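Local coordinates for protein PvdO (Pseudomonas aeruginosa, PDB 5HHA) that probably takes part in maturation of the pyoverdine chromophore in the periplasm, binds calcium, and belongs to the family of formylglycine-generating enzymes, at residues K34-C39 with S142-K147; P40-L45 with F280-E285. One frame throughout, in Å; residues are numbered along the deposited sequence. Where two conformers were deposited one is given.

Contact 1: K34-C39 with S142-K147; sequences KDCKDC and SKKTGK
Thr145 meets the loop 34-39 through its methyl group: Thr145 CG2 lies 3.7 Å from Asp35 CB and 3.9 Å from Cys39 SG. Next to it the aliphatic part of the Lys147 side chain passes at a slant across Asp35, with Lys147 CG 3.7 Å from Asp35 OD2. No direct hydrogen bond crosses; a water bridges the backbones, donating to Asp35 O at 3.2 Å and to Thr145 O at 3.3 Å. With Thr145 OG1 between its backbone N and carbonyl carbon (chi1 64°), the hydroxyl oxygen accepts from Lys147 N at 3.1 Å, an ST turn, and also bonds to Leu141 O, while the methyl is turned to the loop. Gly146, with positive phi, takes the chain out of the helix. On the other side, a type I turn from Cys36 to Cys39 has its backbone bond from Cys39 N to Cys36 O and is cross-linked in addition by the disulfide between the two residues. Asp35 OD2 has its polar partners in Tyr149 OH and, as a salt bridge, Arg284 NE. At the protein surface, this disulfide-bearing loop between strands 32-33 and 42-52 rests on the C-terminal end of helix 131-145, beside strand 149-150.

Contact 2: P40-L45 with F280-E285; sequences PEMVVL and FRVARE
Pro40 and Met42 face Val282 and Arg284 across backbones that share no hydrogen bond, the nearest CA atoms, those of Met42 and Ala283, being 7.9 Å apart. Contact is made by side chains of 40-45 against both side chains and backbone of 280-285, and Met42 does most of it. Its chain bends twice, at chi2 (-58°) and chi3 (-68°), which brings the terminal methyl down onto the opposite backbone: Met42 CE is 3.5 Å from Val282 O and 3.8 Å from Arg284 CB. Met42 SD lies 4.2 Å from Val282 CG2. Pro40 CG also lies 4.2 Å from Val282 CG2, the proline and valine side chains crossing at about a right angle. One branch of the valine thus serves two neighbours from the other segment.

Arg284 offers only the root of its side chain to Met42, and its guanidinium group goes elsewhere. Arg284 NH1 donates to Glu285 O at 3.0 Å, with the acceptor almost in the guanidinium plane and an N-H...O angle of 155°, while NE points to the loop of contact 1. All three guanidinium nitrogens have partners, which probably fixes the rotation of the group. Tyr149 of strand 149-150 touches Met42, Val282 and Arg284, and Tyr137 of helix 131-145 reaches both Pro40 and Val282, so aromatic residues flank this buried cluster. Ser80 of strand 77-80 touches Pro40 and Met42. The arrangement is that of side chains packing between two strands of a mixed sheet in which strand 77-80 pairs antiparallel with both 42-52 and 278-285, within the fold of the formylglycine-generating enzyme family and away from the calcium site.

From the N terminus the chain leaves strand 32-33 and enters the loop 34-39, which contact 1 joins to the end of helix 131-145 after a loop of 102 residues. It runs straight on into 40-45, which meets the last strand of the fold in contact 2, a closure spanning 234 residues. Because 40-45 comes before 142-147 and 280-285 comes after it, the two closures cross. Their centres lie 11 Å apart, and they are joined directly at Asp35 OD2 and Arg284 NE, 2.7 Å apart. Together they tie the N-terminal part of the chain to a helix of its middle and to its C-terminal strand.

Contact 1: K34-C39 with S142-K147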
# COMPACT_ATOMS: atom_id res chain seq x y z
N LYS A 34 -8.90 -16.44 -0.79
CA LYS A 34 -9.56 -15.66 0.26
C LYS A 34 -9.85 -16.60 1.41
O LYS A 34 -10.27 -17.74 1.19
CB LYS A 34 -10.89 -15.10 -0.25
CG LYS A 34 -10.80 -14.03 -1.30
CD LYS A 34 -12.18 -13.76 -1.92
CE LYS A 34 -13.20 -13.30 -0.91
NZ LYS A 34 -14.53 -13.05 -1.60
N ASP A 35 -9.69 -16.14 2.64
CA ASP A 35 -10.02 -16.96 3.80
C ASP A 35 -11.49 -16.87 4.20
O ASP A 35 -11.94 -17.66 5.04
CB ASP A 35 -9.14 -16.60 4.99
CG ASP A 35 -7.71 -17.02 4.80
OD1 ASP A 35 -7.48 -18.10 4.22
OD2 ASP A 35 -6.79 -16.29 5.23
N CYS A 36 -12.24 -15.95 3.61
CA CYS A 36 -13.65 -15.84 3.91
C CYS A 36 -14.28 -14.93 2.87
O CYS A 36 -13.57 -14.25 2.12
CB CYS A 36 -13.87 -15.32 5.33
SG CYS A 36 -13.80 -13.51 5.53
N LYS A 37 -15.61 -14.88 2.81
CA LYS A 37 -16.28 -14.18 1.72
C LYS A 37 -15.99 -12.67 1.75
O LYS A 37 -15.86 -12.04 0.71
CB LYS A 37 -17.79 -14.44 1.73
CG LYS A 37 -18.16 -15.89 1.42
CD LYS A 37 -19.66 -16.13 1.44
CE LYS A 37 -20.02 -17.57 1.07
NZ LYS A 37 -19.58 -18.56 2.10
N ASP A 38 -15.92 -12.13 2.96
CA ASP A 38 -15.72 -10.71 3.24
C ASP A 38 -14.26 -10.35 3.35
O ASP A 38 -13.92 -9.19 3.55
CB ASP A 38 -16.36 -10.37 4.60
CG ASP A 38 -17.84 -10.10 4.50
OD1 ASP A 38 -18.29 -9.53 3.48
OD2 ASP A 38 -18.55 -10.43 5.47
N CYS A 39 -13.39 -11.36 3.26
CA CYS A 39 -11.96 -11.17 3.50
C CYS A 39 -11.26 -10.69 2.23
O CYS A 39 -11.72 -11.01 1.12
CB CYS A 39 -11.32 -12.49 3.91
SG CYS A 39 -11.81 -13.10 5.54
N SER A 142 -7.50 -11.79 11.86
CA SER A 142 -6.74 -12.92 12.40
C SER A 142 -7.65 -13.77 13.28
O SER A 142 -7.66 -15.00 13.19
CB SER A 142 -5.56 -12.44 13.21
OG SER A 142 -4.61 -11.75 12.39
N LYS A 143 -8.42 -13.13 14.15
CA LYS A 143 -9.25 -13.88 15.09
C LYS A 143 -10.34 -14.63 14.33
O LYS A 143 -10.62 -15.79 14.62
CB LYS A 143 -9.87 -12.95 16.13
CG LYS A 143 -10.75 -13.69 17.18
CD LYS A 143 -11.39 -12.70 18.16
CE LYS A 143 -12.16 -13.38 19.31
NZ LYS A 143 -11.30 -14.24 20.09
N LYS A 144 -10.94 -13.99 13.34
CA LYS A 144 -12.03 -14.58 12.60
C LYS A 144 -11.58 -15.81 11.81
O LYS A 144 -12.26 -16.82 11.77
CB LYS A 144 -12.59 -13.54 11.64
CG LYS A 144 -13.66 -14.04 10.73
CD LYS A 144 -14.25 -12.89 9.92
CE LYS A 144 -15.48 -13.33 9.15
NZ LYS A 144 -16.50 -13.95 10.05
N THR A 145 -10.42 -15.68 11.17
CA THR A 145 -9.92 -16.72 10.26
C THR A 145 -8.99 -17.76 10.90
O THR A 145 -8.74 -18.83 10.32
CB THR A 145 -9.14 -16.10 9.08
OG1 THR A 145 -7.98 -15.45 9.59
CG2 THR A 145 -9.99 -15.10 8.30
N GLY A 146 -8.43 -17.45 12.06
CA GLY A 146 -7.43 -18.30 12.68
C GLY A 146 -6.10 -18.26 11.97
O GLY A 146 -5.25 -19.12 12.18
N LYS A 147 -5.93 -17.25 11.12
CA LYS A 147 -4.68 -17.05 10.40
C LYS A 147 -3.98 -15.82 10.95
O LYS A 147 -4.54 -15.06 11.74
CB LYS A 147 -4.93 -16.91 8.90
CG LYS A 147 -5.84 -17.99 8.32
CD LYS A 147 -5.20 -19.37 8.46
CE LYS A 147 -6.05 -20.46 7.83
NZ LYS A 147 -5.34 -21.76 7.89
O HOH W 1 -10.24 -19.00 7.39

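Contact 2: P40-L45 with F280-E285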
# COMPACT_ATOMS: atom_id res chain seq x y z
N PRO A 40 -10.15 -9.95 2.40
CA PRO A 40 -9.45 -9.48 1.20
C PRO A 40 -8.88 -10.61 0.36
O PRO A 40 -8.44 -11.61 0.90
CB PRO A 40 -8.33 -8.61 1.77
CG PRO A 40 -8.77 -8.22 3.14
CD PRO A 40 -9.59 -9.38 3.63
N GLU A 41 -8.87 -10.44 -0.95
CA GLU A 41 -8.21 -11.39 -1.83
C GLU A 41 -6.69 -11.29 -1.68
O GLU A 41 -6.11 -10.21 -1.84
CB GLU A 41 -8.61 -11.12 -3.27
CG GLU A 41 -10.11 -11.39 -3.49
CD GLU A 41 -10.62 -11.01 -4.86
OE1 GLU A 41 -9.82 -10.76 -5.78
OE2 GLU A 41 -11.85 -10.94 -5.05
N MET A 42 -6.07 -12.41 -1.34
CA MET A 42 -4.65 -12.48 -1.06
C MET A 42 -3.92 -13.14 -2.22
O MET A 42 -4.46 -14.04 -2.89
CB MET A 42 -4.43 -13.29 0.19
CG MET A 42 -5.19 -12.78 1.38
SD MET A 42 -4.84 -11.07 1.84
CE MET A 42 -3.13 -11.21 2.42
N VAL A 43 -2.69 -12.70 -2.48
CA VAL A 43 -1.85 -13.33 -3.49
C VAL A 43 -0.52 -13.71 -2.83
O VAL A 43 0.05 -12.97 -2.04
CB VAL A 43 -1.65 -12.41 -4.73
CG1 VAL A 43 -0.95 -11.08 -4.37
CG2 VAL A 43 -0.89 -13.14 -5.84
N VAL A 44 -0.05 -14.92 -3.15
CA VAL A 44 1.21 -15.40 -2.63
C VAL A 44 2.38 -14.77 -3.37
O VAL A 44 2.46 -14.86 -4.59
CB VAL A 44 1.30 -16.95 -2.73
CG1 VAL A 44 2.65 -17.45 -2.22
CG2 VAL A 44 0.16 -17.61 -1.96
N LEU A 45 3.26 -14.13 -2.62
CA LEU A 45 4.53 -13.63 -3.14
C LEU A 45 5.63 -14.65 -2.89
O LEU A 45 5.68 -15.27 -1.86
CB LEU A 45 4.91 -12.29 -2.50
CG LEU A 45 3.87 -11.16 -2.60
CD1 LEU A 45 4.50 -9.84 -2.16
CD2 LEU A 45 3.33 -11.01 -3.99
N PHE A 280 -4.63 0.96 2.87
CA PHE A 280 -3.73 -0.05 3.40
C PHE A 280 -3.92 -1.37 2.73
O PHE A 280 -4.99 -1.65 2.18
CB PHE A 280 -3.90 -0.23 4.91
CG PHE A 280 -5.26 -0.77 5.32
CD1 PHE A 280 -6.37 0.07 5.39
CD2 PHE A 280 -5.41 -2.10 5.70
CE1 PHE A 280 -7.59 -0.41 5.82
CE2 PHE A 280 -6.64 -2.58 6.11
CZ PHE A 280 -7.72 -1.74 6.19
N ARG A 281 -2.87 -2.19 2.76
CA ARG A 281 -2.97 -3.61 2.47
C ARG A 281 -2.76 -4.36 3.79
O ARG A 281 -2.32 -3.81 4.79
CB ARG A 281 -1.91 -4.03 1.45
CG ARG A 281 -2.09 -3.41 0.11
CD ARG A 281 -0.99 -3.83 -0.87
NE ARG A 281 -1.01 -2.91 -1.97
CZ ARG A 281 -1.63 -3.09 -3.13
NH1 ARG A 281 -2.16 -4.27 -3.46
NH2 ARG A 281 -1.68 -2.10 -4.00
N VAL A 282 -3.08 -5.66 3.75
CA VAL A 282 -2.69 -6.56 4.81
C VAL A 282 -1.85 -7.68 4.23
O VAL A 282 -1.91 -8.02 3.04
CB VAL A 282 -3.92 -7.16 5.57
CG1 VAL A 282 -4.66 -6.09 6.35
CG2 VAL A 282 -4.88 -7.90 4.64
N ALA A 283 -1.07 -8.28 5.13
CA ALA A 283 -0.24 -9.43 4.80
C ALA A 283 -0.67 -10.61 5.66
O ALA A 283 -1.24 -10.42 6.73
CB ALA A 283 1.23 -9.12 5.05
N ARG A 284 -0.33 -11.81 5.20
CA ARG A 284 -0.73 -13.04 5.88
C ARG A 284 0.42 -14.04 5.79
O ARG A 284 0.93 -14.30 4.70
CB ARG A 284 -2.01 -13.58 5.23
CG ARG A 284 -2.14 -15.09 5.13
CD ARG A 284 -3.22 -15.61 6.03
NE ARG A 284 -4.11 -16.62 5.43
CZ ARG A 284 -3.77 -17.88 5.16
NH1 ARG A 284 -2.54 -18.31 5.36
NH2 ARG A 284 -4.67 -18.70 4.66
N GLU A 285 0.81 -14.61 6.92
CA GLU A 285 1.83 -15.65 6.90
C GLU A 285 1.20 -16.92 6.33
O GLU A 285 0.01 -17.16 6.48
CB GLU A 285 2.40 -15.87 8.30
CG GLU A 285 3.67 -15.03 8.54
CD GLU A 285 3.67 -14.25 9.85
OE1 GLU A 285 3.52 -14.87 10.92
OE2 GLU A 285 3.84 -13.02 9.81